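Local coordinates for protein signal recognition particle subunit SRP68 (Chaetomium thermophilum, PDB 4P3G) that probably binds the 7S RNA of the signal recognition particle through this RNA-binding domain, as part of the machinery that targets secretory and membrane proteins to the endoplasmic reticulum, at residues V110-E121 with A146-K157; A60-E68 with K122-S132. One frame throughout, in Å; residues are numbered along the deposited sequence.

Interaction 1. Residues V110-E121 with A146-K157; sequences VSRLEKGARIAE and AALLRGAALFEK. With PO4 (phosphate ion), chain E.
Two salt bridges link V110-E121 to A146-K157. R150 meets E121 side-on with two nitrogens: NE reaches OE2 at 2.8 Å and NH2 reaches OE1 at 3.1 Å. Both oxygens lie in or near the guanidinium plane, but the carboxylate is turned 37° from it. CG of R150 stands anti to its own N (chi1 175°), and bends at chi2 and chi3 fold the chain back toward the partner helix, laying one guanidinium face over A117 CB. Farther along the hairpin, E114 and K157, both extended beyond CG, cross nearly at right angles, with K157 NZ 3.2 Å from E114 OE2.

A phosphate ion sits beside the R150-E121 bridge. R150 NH1 donates to its O1 at 3.2 Å, while the bonds from R150 NH2 and R118 NH1 are weak in geometry. Two arginines converging on one anion may mark a place where an RNA phosphate could be met, although the ion itself probably comes from the crystallisation liquor. With a leucine in place of R150, E121 would probably lose its cationic partner and the phosphate one of its two arginine donors.

Apolar contact fills the interface beneath. L113 CB lies 3.6 Å from A153 CB, and L113 CD1 meets E156 CG at 3.5 Å. A120, A146 and L149 continue the seam, in which small residues allow the helix axes to approach to 8.2 Å.

The N-to-C directions lie 160° apart, defining an antiparallel helical hairpin of the kind found in tetratricopeptide-like folds. Helix 71-93 packs on L113, and its K91 holds the E156 carboxylate; helix 160-181 touches R150 and L154.

Interaction 2. Residues A60-E68 with K122-S132; sequences AITPEQIAE and KLAQALSDGAS
I61 and I66 set their branches differently against K122-S132. In I61, CG1 is anti to the backbone N (chi1 -168°), and its extended chain carries CD1 to L123 CD1 at 3.9 Å, while CG2 rests 4.0 Å from A126 CB. In I66 it is CG2 that lies anti to N, with CG1 beside it (chi1 -64°); CG2 therefore reaches L127 CD2 at 3.8 Å and CD1 meets A126 CB, also at 3.8 Å. A126 CB is thus touched by both isoleucines.

The geometry is that of a short helix, 63-68, laid across the C-terminal end of helix 103-128: the segment axes cross at -79° and approach to 9.2 Å. T62 is the N-cap of the short helix, its OG1 accepting from Q65 N at 3.1 Å, and P63 occupies the first turn, with CG against A126 O and CB against G130 O.

The chain leaving helix 103-128 closes over the other end of the contact, where S132 O abuts A67 CB. H8, from the purification tag, touches both I66 and L127, while V73 of helix 71-93 packs on I66.

In the fold
From the N terminus, the chain first reaches 60-68, whose partner, 122-132, follows after 53 intervening residues; interaction 2 therefore closes a loop that is largely helical and contains helix 71-93 and most of helix 103-128. Interaction 1 begins inside that loop, at 110-121, and ends beyond it at 146-157, after a 24-residue connection. The two loops cross rather than nest. Both draw on helix 103-128, where segments 110-121 and 122-132 adjoin, yet the contact centres lie 20 Å apart. Interaction 1 ties this helix to helix 136-156 near the centre of the chain; interaction 2 fastens its C-terminal end to the short helix 63-68 at the periphery.

Interaction 1. Residues V110-E121 with A146-K157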
loop_
_atom_site.group_PDB
_atom_site.type_symbol
_atom_site.label_atom_id
_atom_site.label_comp_id
_atom_site.label_asym_id
_atom_site.label_seq_id
_atom_site.Cartn_x
_atom_site.Cartn_y
_atom_site.Cartn_z
ATOM N N VAL A 110 -17.023 6.525 -25.374
ATOM C CA VAL A 110 -17.567 6.605 -24.038
ATOM C C VAL A 110 -19.077 6.370 -24.043
ATOM O O VAL A 110 -19.572 5.640 -23.186
ATOM C CB VAL A 110 -17.212 7.935 -23.386
ATOM C CG1 VAL A 110 -18.047 8.152 -22.142
ATOM C CG2 VAL A 110 -15.722 7.952 -23.038
ATOM N N SER A 111 -19.785 6.936 -25.031
ATOM C CA SER A 111 -21.245 6.742 -25.212
ATOM C C SER A 111 -21.663 5.291 -25.254
ATOM O O SER A 111 -22.707 4.923 -24.725
ATOM C CB SER A 111 -21.730 7.360 -26.511
ATOM O OG SER A 111 -21.668 8.755 -26.483
ATOM N N ARG A 112 -20.854 4.492 -25.939
ATOM C CA ARG A 112 -21.110 3.084 -26.134
ATOM C C ARG A 112 -21.006 2.374 -24.826
ATOM O O ARG A 112 -21.921 1.665 -24.409
ATOM C CB ARG A 112 -20.119 2.467 -27.129
ATOM C CG ARG A 112 -20.594 2.371 -28.576
ATOM C CD ARG A 112 -21.447 3.557 -28.971
ATOM N NE ARG A 112 -22.874 3.255 -28.864
ATOM C CZ ARG A 112 -23.819 4.185 -28.811
ATOM N NH1 ARG A 112 -23.487 5.478 -28.846
ATOM N NH2 ARG A 112 -25.093 3.821 -28.711
ATOM N N LEU A 113 -19.879 2.588 -24.167
ATOM C CA LEU A 113 -19.632 1.992 -22.867
ATOM C C LEU A 113 -20.655 2.413 -21.819
ATOM O O LEU A 113 -21.111 1.591 -21.033
ATOM C CB LEU A 113 -18.240 2.371 -22.412
ATOM C CG LEU A 113 -17.108 1.757 -23.214
ATOM C CD1 LEU A 113 -15.839 2.340 -22.668
ATOM C CD2 LEU A 113 -17.114 0.263 -23.045
ATOM N N GLU A 114 -21.018 3.691 -21.810
ATOM C CA GLU A 114 -21.973 4.173 -20.824
ATOM C C GLU A 114 -23.334 3.514 -21.086
ATOM O O GLU A 114 -24.078 3.197 -20.159
ATOM C CB GLU A 114 -22.072 5.706 -20.841
ATOM C CG GLU A 114 -20.805 6.446 -20.434
ATOM C CD GLU A 114 -20.985 7.979 -20.420
ATOM O OE1 GLU A 114 -21.912 8.491 -21.083
ATOM O OE2 GLU A 114 -20.180 8.691 -19.771
ATOM N N LYS A 115 -23.649 3.299 -22.358
ATOM C CA LYS A 115 -24.871 2.593 -22.725
ATOM C C LYS A 115 -24.822 1.135 -22.273
ATOM O O LYS A 115 -25.777 0.611 -21.709
ATOM C CB LYS A 115 -25.078 2.633 -24.225
ATOM C CG LYS A 115 -26.360 1.934 -24.622
ATOM C CD LYS A 115 -26.444 1.734 -26.091
ATOM C CE LYS A 115 -27.729 1.051 -26.453
ATOM N NZ LYS A 115 -27.730 0.836 -27.908
ATOM N N GLY A 116 -23.698 0.479 -22.514
ATOM C CA GLY A 116 -23.533 -0.888 -22.070
ATOM C C GLY A 116 -23.640 -0.985 -20.549
ATOM O O GLY A 116 -24.238 -1.937 -20.025
ATOM N N ALA A 117 -23.073 -0.005 -19.837
ATOM C CA ALA A 117 -23.147 0.023 -18.374
ATOM C C ALA A 117 -24.600 0.127 -17.925
ATOM O O ALA A 117 -25.054 -0.657 -17.090
ATOM C CB ALA A 117 -22.358 1.179 -17.829
ATOM N N ARG A 118 -25.339 1.065 -18.514
ATOM C CA ARG A 118 -26.739 1.263 -18.154
ATOM C C ARG A 118 -27.537 -0.031 -18.350
ATOM O O ARG A 118 -28.355 -0.400 -17.506
ATOM C CB ARG A 118 -27.352 2.374 -19.006
ATOM C CG ARG A 118 -26.963 3.751 -18.579
ATOM C CD ARG A 118 -27.798 4.833 -19.241
ATOM N NE ARG A 118 -27.684 4.812 -20.696
ATOM C CZ ARG A 118 -26.793 5.518 -21.385
ATOM N NH1 ARG A 118 -25.916 6.271 -20.745
ATOM N NH2 ARG A 118 -26.754 5.452 -22.707
ATOM N N ILE A 119 -27.271 -0.743 -19.440
ATOM C CA ILE A 119 -28.009 -1.968 -19.702
ATOM C C ILE A 119 -27.679 -3.025 -18.657
ATOM O O ILE A 119 -28.575 -3.667 -18.115
ATOM C CB ILE A 119 -27.724 -2.512 -21.139
ATOM C CG1 ILE A 119 -28.361 -1.593 -22.168
ATOM C CG2 ILE A 119 -28.287 -3.933 -21.331
ATOM C CD1 ILE A 119 -27.714 -1.721 -23.530
ATOM N N ALA A 120 -26.395 -3.179 -18.355
ATOM C CA ALA A 120 -25.967 -4.174 -17.381
ATOM C C ALA A 120 -26.430 -3.802 -15.993
ATOM O O ALA A 120 -26.724 -4.677 -15.182
ATOM C CB ALA A 120 -24.475 -4.347 -17.407
ATOM N N GLU A 121 -26.478 -2.506 -15.707
ATOM C CA GLU A 121 -26.884 -2.074 -14.374
ATOM C C GLU A 121 -28.346 -2.409 -14.134
ATOM O O GLU A 121 -28.717 -2.894 -13.056
ATOM C CB GLU A 121 -26.620 -0.577 -14.159
ATOM C CG GLU A 121 -25.147 -0.258 -13.950
ATOM C CD GLU A 121 -24.818 1.227 -14.064
ATOM O OE1 GLU A 121 -25.731 2.031 -14.353
ATOM O OE2 GLU A 121 -23.638 1.585 -13.836
ATOM N N ALA A 146 -21.785 -5.364 -13.998
ATOM C CA ALA A 146 -22.226 -3.995 -14.178
ATOM C C ALA A 146 -21.131 -3.031 -13.707
ATOM O O ALA A 146 -20.977 -1.926 -14.238
ATOM C CB ALA A 146 -23.522 -3.758 -13.459
ATOM N N ALA A 147 -20.392 -3.427 -12.672
ATOM C CA ALA A 147 -19.363 -2.553 -12.130
ATOM C C ALA A 147 -18.215 -2.515 -13.091
ATOM O O ALA A 147 -17.585 -1.481 -13.268
ATOM C CB ALA A 147 -18.908 -3.035 -10.767
ATOM N N LEU A 148 -18.013 -3.640 -13.766
ATOM C CA LEU A 148 -16.934 -3.821 -14.725
ATOM C C LEU A 148 -17.126 -2.907 -15.937
ATOM O O LEU A 148 -16.183 -2.240 -16.408
ATOM C CB LEU A 148 -16.900 -5.276 -15.194
ATOM C CG LEU A 148 -15.837 -5.693 -16.220
ATOM C CD1 LEU A 148 -14.497 -5.823 -15.525
ATOM C CD2 LEU A 148 -16.189 -6.982 -17.010
ATOM N N LEU A 149 -18.341 -2.905 -16.470
ATOM C CA LEU A 149 -18.596 -2.082 -17.632
ATOM C C LEU A 149 -18.555 -0.615 -17.221
ATOM O O LEU A 149 -18.033 0.220 -17.956
ATOM C CB LEU A 149 -19.942 -2.426 -18.279
ATOM C CG LEU A 149 -19.999 -3.750 -19.023
ATOM C CD1 LEU A 149 -21.247 -3.832 -19.891
ATOM C CD2 LEU A 149 -18.745 -3.973 -19.816
ATOM N N ARG A 150 -19.112 -0.298 -16.051
ATOM C CA ARG A 150 -19.142 1.091 -15.602
ATOM C C ARG A 150 -17.708 1.577 -15.366
ATOM O O ARG A 150 -17.391 2.745 -15.587
ATOM C CB ARG A 150 -19.996 1.251 -14.354
ATOM C CG ARG A 150 -19.972 2.645 -13.762
ATOM C CD ARG A 150 -20.497 3.639 -14.713
ATOM N NE ARG A 150 -21.902 3.392 -15.009
ATOM C CZ ARG A 150 -22.585 4.051 -15.944
ATOM N NH1 ARG A 150 -21.973 4.996 -16.653
ATOM N NH2 ARG A 150 -23.871 3.778 -16.165
ATOM N N GLY A 151 -16.850 0.673 -14.898
ATOM C CA GLY A 151 -15.443 0.984 -14.746
ATOM C C GLY A 151 -14.767 1.317 -16.073
ATOM O O GLY A 151 -14.005 2.284 -16.160
ATOM N N ALA A 152 -15.046 0.525 -17.103
ATOM C CA ALA A 152 -14.491 0.741 -18.433
ATOM C C ALA A 152 -14.915 2.098 -18.979
ATOM O O ALA A 152 -14.124 2.832 -19.574
ATOM C CB ALA A 152 -14.940 -0.354 -19.363
ATOM N N ALA A 153 -16.178 2.435 -18.774
ATOM C CA ALA A 153 -16.674 3.682 -19.302
ATOM C C ALA A 153 -15.932 4.876 -18.697
ATOM O O ALA A 153 -15.431 5.716 -19.439
ATOM C CB ALA A 153 -18.171 3.786 -19.081
ATOM N N LEU A 154 -15.817 4.934 -17.368
ATOM C CA LEU A 154 -15.170 6.082 -16.712
ATOM C C LEU A 154 -13.662 6.105 -16.967
ATOM O O LEU A 154 -13.036 7.170 -17.054
ATOM C CB LEU A 154 -15.455 6.080 -15.221
ATOM C CG LEU A 154 -16.915 6.263 -14.809
ATOM C CD1 LEU A 154 -17.114 5.729 -13.390
ATOM C CD2 LEU A 154 -17.344 7.727 -14.940
ATOM N N PHE A 155 -13.083 4.925 -17.105
ATOM C CA PHE A 155 -11.674 4.826 -17.463
ATOM C C PHE A 155 -11.401 5.476 -18.849
ATOM O O PHE A 155 -10.395 6.175 -19.022
ATOM C CB PHE A 155 -11.276 3.360 -17.465
ATOM C CG PHE A 155 -9.846 3.116 -17.773
ATOM C CD1 PHE A 155 -9.423 3.025 -19.105
ATOM C CD2 PHE A 155 -8.920 2.911 -16.755
ATOM C CE1 PHE A 155 -8.084 2.781 -19.420
ATOM C CE2 PHE A 155 -7.572 2.655 -17.049
ATOM C CZ PHE A 155 -7.153 2.593 -18.384
ATOM N N GLU A 156 -12.289 5.248 -19.823
ATOM C CA GLU A 156 -12.146 5.835 -21.151
ATOM C C GLU A 156 -12.390 7.352 -21.145
ATOM O O GLU A 156 -11.802 8.103 -21.933
ATOM C CB GLU A 156 -13.094 5.156 -22.125
ATOM C CG GLU A 156 -12.659 3.749 -22.506
ATOM C CD GLU A 156 -11.273 3.692 -23.106
ATOM O OE1 GLU A 156 -10.988 4.530 -23.992
ATOM O OE2 GLU A 156 -10.474 2.813 -22.692
ATOM N N LYS A 157 -13.269 7.790 -20.254
ATOM C CA LYS A 157 -13.577 9.199 -20.077
ATOM C C LYS A 157 -12.438 9.884 -19.327
ATOM O O LYS A 157 -12.427 11.107 -19.167
ATOM C CB LYS A 157 -14.866 9.332 -19.282
ATOM C CG LYS A 157 -15.593 10.657 -19.391
ATOM C CD LYS A 157 -16.998 10.501 -18.788
ATOM C CE LYS A 157 -17.867 11.719 -18.999
ATOM N NZ LYS A 157 -19.224 11.440 -18.454
HETATM P P PO4 E . -24.793 7.010 -17.574
HETATM O O1 PO4 E . -24.204 6.110 -18.630
HETATM O O2 PO4 E . -25.040 6.215 -16.307
HETATM O O3 PO4 E . -26.101 7.592 -18.057
HETATM O O4 PO4 E . -23.842 8.155 -17.302
#

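Interaction 2. Residues A60-E68 with K122-S132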
loop_
_atom_site.group_PDB
_atom_site.type_symbol
_atom_site.label_atom_id
_atom_site.label_comp_id
_atom_site.label_asym_id
_atom_site.label_seq_id
_atom_site.Cartn_x
_atom_site.Cartn_y
_atom_site.Cartn_z
ATOM N N ALA A 60 -37.400 -2.518 -21.579
ATOM C CA ALA A 60 -37.432 -2.406 -20.114
ATOM C C ALA A 60 -37.507 -3.786 -19.459
ATOM O O ALA A 60 -38.554 -4.437 -19.506
ATOM C CB ALA A 60 -38.609 -1.545 -19.666
ATOM N N ILE A 61 -36.422 -4.225 -18.822
ATOM C CA ILE A 61 -36.388 -5.587 -18.284
ATOM C C ILE A 61 -37.101 -5.693 -16.935
ATOM O O ILE A 61 -36.995 -4.801 -16.089
ATOM C CB ILE A 61 -34.937 -6.133 -18.158
ATOM C CG1 ILE A 61 -34.945 -7.639 -17.886
ATOM C CG2 ILE A 61 -34.143 -5.376 -17.091
ATOM C CD1 ILE A 61 -33.594 -8.278 -17.980
ATOM N N THR A 62 -37.839 -6.785 -16.745
ATOM C CA THR A 62 -38.585 -6.990 -15.509
ATOM C C THR A 62 -38.219 -8.321 -14.872
ATOM O O THR A 62 -37.901 -9.284 -15.572
ATOM C CB THR A 62 -40.096 -6.996 -15.768
ATOM O OG1 THR A 62 -40.514 -8.312 -16.157
ATOM C CG2 THR A 62 -40.451 -5.982 -16.841
ATOM N N PRO A 63 -38.298 -8.381 -13.536
ATOM C CA PRO A 63 -37.967 -9.574 -12.756
ATOM C C PRO A 63 -38.806 -10.773 -13.149
ATOM O O PRO A 63 -38.342 -11.910 -13.083
ATOM C CB PRO A 63 -38.304 -9.154 -11.328
ATOM C CG PRO A 63 -38.161 -7.691 -11.326
ATOM C CD PRO A 63 -38.609 -7.231 -12.670
ATOM N N GLU A 64 -40.054 -10.521 -13.512
ATOM C CA GLU A 64 -40.967 -11.603 -13.855
ATOM C C GLU A 64 -40.600 -12.208 -15.207
ATOM O O GLU A 64 -40.706 -13.421 -15.400
ATOM C CB GLU A 64 -42.401 -11.093 -13.855
ATOM C CG GLU A 64 -42.832 -10.500 -12.514
ATOM C CD GLU A 64 -42.300 -9.083 -12.286
ATOM O OE1 GLU A 64 -41.543 -8.578 -13.148
ATOM O OE2 GLU A 64 -42.626 -8.479 -11.240
ATOM N N GLN A 65 -40.152 -11.355 -16.127
ATOM C CA GLN A 65 -39.683 -11.804 -17.439
ATOM C C GLN A 65 -38.399 -12.615 -17.368
ATOM O O GLN A 65 -38.189 -13.514 -18.180
ATOM C CB GLN A 65 -39.494 -10.630 -18.393
ATOM C CG GLN A 65 -40.807 -10.123 -18.962
ATOM C CD GLN A 65 -40.638 -8.918 -19.861
ATOM O OE1 GLN A 65 -39.669 -8.162 -19.744
ATOM N NE2 GLN A 65 -41.535 -8.789 -20.831
ATOM N N ILE A 66 -37.518 -12.271 -16.437
ATOM C CA ILE A 66 -36.313 -13.061 -16.244
ATOM C C ILE A 66 -36.657 -14.438 -15.692
ATOM O O ILE A 66 -36.121 -15.453 -16.142
ATOM C CB ILE A 66 -35.369 -12.380 -15.259
ATOM C CG1 ILE A 66 -34.898 -11.054 -15.835
ATOM C CG2 ILE A 66 -34.160 -13.239 -14.997
ATOM C CD1 ILE A 66 -34.045 -10.282 -14.895
ATOM N N ALA A 67 -37.582 -14.469 -14.735
ATOM C CA ALA A 67 -38.041 -15.722 -14.150
ATOM C C ALA A 67 -38.772 -16.592 -15.175
ATOM O O ALA A 67 -38.633 -17.823 -15.173
ATOM C CB ALA A 67 -38.930 -15.440 -12.976
ATOM N N GLU A 68 -39.556 -15.938 -16.033
ATOM C CA GLU A 68 -40.353 -16.619 -17.052
ATOM C C GLU A 68 -39.442 -17.266 -18.083
ATOM O O GLU A 68 -39.570 -18.443 -18.392
ATOM C CB GLU A 68 -41.307 -15.639 -17.743
ATOM C CG GLU A 68 -42.278 -16.285 -18.736
ATOM C CD GLU A 68 -43.045 -15.271 -19.585
ATOM O OE1 GLU A 68 -42.701 -14.068 -19.552
ATOM O OE2 GLU A 68 -44.024 -15.674 -20.255
ATOM N N LYS A 122 -29.169 -2.190 -15.152
ATOM C CA LYS A 122 -30.572 -2.511 -15.042
ATOM C C LYS A 122 -30.767 -4.021 -14.910
ATOM O O LYS A 122 -31.726 -4.483 -14.273
ATOM C CB LYS A 122 -31.347 -1.977 -16.241
ATOM C CG LYS A 122 -31.335 -0.475 -16.361
ATOM C CD LYS A 122 -32.445 -0.005 -17.295
ATOM C CE LYS A 122 -32.830 1.448 -17.017
ATOM N NZ LYS A 122 -31.704 2.396 -17.273
ATOM N N LEU A 123 -29.862 -4.786 -15.514
ATOM C CA LEU A 123 -29.948 -6.240 -15.450
ATOM C C LEU A 123 -29.664 -6.713 -14.036
ATOM O O LEU A 123 -30.331 -7.627 -13.541
ATOM C CB LEU A 123 -28.963 -6.891 -16.423
ATOM C CG LEU A 123 -28.819 -8.409 -16.255
ATOM C CD1 LEU A 123 -30.144 -9.099 -16.470
ATOM C CD2 LEU A 123 -27.749 -8.976 -17.174
ATOM N N ALA A 124 -28.654 -6.111 -13.408
ATOM C CA ALA A 124 -28.293 -6.450 -12.044
ATOM C C ALA A 124 -29.434 -6.118 -11.096
ATOM O O ALA A 124 -29.795 -6.922 -10.243
ATOM C CB ALA A 124 -27.044 -5.709 -11.629
ATOM N N GLN A 125 -30.002 -4.927 -11.248
ATOM C CA GLN A 125 -31.092 -4.506 -10.379
ATOM C C GLN A 125 -32.333 -5.384 -10.541
ATOM O O GLN A 125 -32.993 -5.701 -9.566
ATOM C CB GLN A 125 -31.435 -3.039 -10.615
ATOM C CG GLN A 125 -30.360 -2.078 -10.111
ATOM C CD GLN A 125 -30.656 -0.639 -10.489
ATOM O OE1 GLN A 125 -31.312 -0.371 -11.499
ATOM N NE2 GLN A 125 -30.171 0.295 -9.682
ATOM N N ALA A 126 -32.661 -5.786 -11.760
ATOM C CA ALA A 126 -33.825 -6.639 -11.925
ATOM C C ALA A 126 -33.550 -7.989 -11.295
ATOM O O ALA A 126 -34.390 -8.514 -10.567
ATOM C CB ALA A 126 -34.187 -6.801 -13.374
ATOM N N LEU A 127 -32.357 -8.527 -11.535
ATOM C CA LEU A 127 -31.979 -9.809 -10.954
ATOM C C LEU A 127 -32.019 -9.796 -9.445
ATOM O O LEU A 127 -32.362 -10.805 -8.829
ATOM C CB LEU A 127 -30.575 -10.223 -11.380
ATOM C CG LEU A 127 -30.362 -10.967 -12.690
ATOM C CD1 LEU A 127 -28.907 -11.363 -12.782
ATOM C CD2 LEU A 127 -31.249 -12.220 -12.766
ATOM N N SER A 128 -31.720 -8.648 -8.849
ATOM C CA SER A 128 -31.523 -8.624 -7.412
ATOM C C SER A 128 -32.830 -8.743 -6.648
ATOM O O SER A 128 -33.113 -9.787 -6.068
ATOM C CB SER A 128 -30.743 -7.372 -6.980
ATOM O OG SER A 128 -31.591 -6.256 -6.798
ATOM N N ASP A 129 -33.633 -7.694 -6.631
ATOM C CA ASP A 129 -34.698 -7.670 -5.642
ATOM C C ASP A 129 -35.962 -8.517 -5.921
ATOM O O ASP A 129 -36.374 -9.304 -5.064
ATOM C CB ASP A 129 -35.087 -6.216 -5.338
ATOM C CG ASP A 129 -34.668 -5.788 -3.938
ATOM O OD1 ASP A 129 -33.765 -6.441 -3.367
ATOM O OD2 ASP A 129 -35.243 -4.811 -3.410
ATOM N N GLY A 130 -36.550 -8.408 -7.107
ATOM C CA GLY A 130 -37.927 -8.853 -7.262
ATOM C C GLY A 130 -38.294 -10.331 -7.293
ATOM O O GLY A 130 -39.331 -10.682 -7.871
ATOM N N ALA A 131 -37.500 -11.189 -6.652
ATOM C CA ALA A 131 -37.739 -12.634 -6.709
ATOM C C ALA A 131 -37.787 -13.031 -8.191
ATOM O O ALA A 131 -38.796 -13.502 -8.704
ATOM C CB ALA A 131 -39.024 -12.995 -6.018
ATOM N N SER A 132 -36.690 -12.716 -8.877
ATOM C CA SER A 132 -36.405 -13.076 -10.265
ATOM C C SER A 132 -36.112 -14.560 -10.331
ATOM O O SER A 132 -36.013 -15.141 -11.403
ATOM C CB SER A 132 -35.199 -12.282 -10.771
ATOM O OG SER A 132 -34.107 -12.335 -9.856
#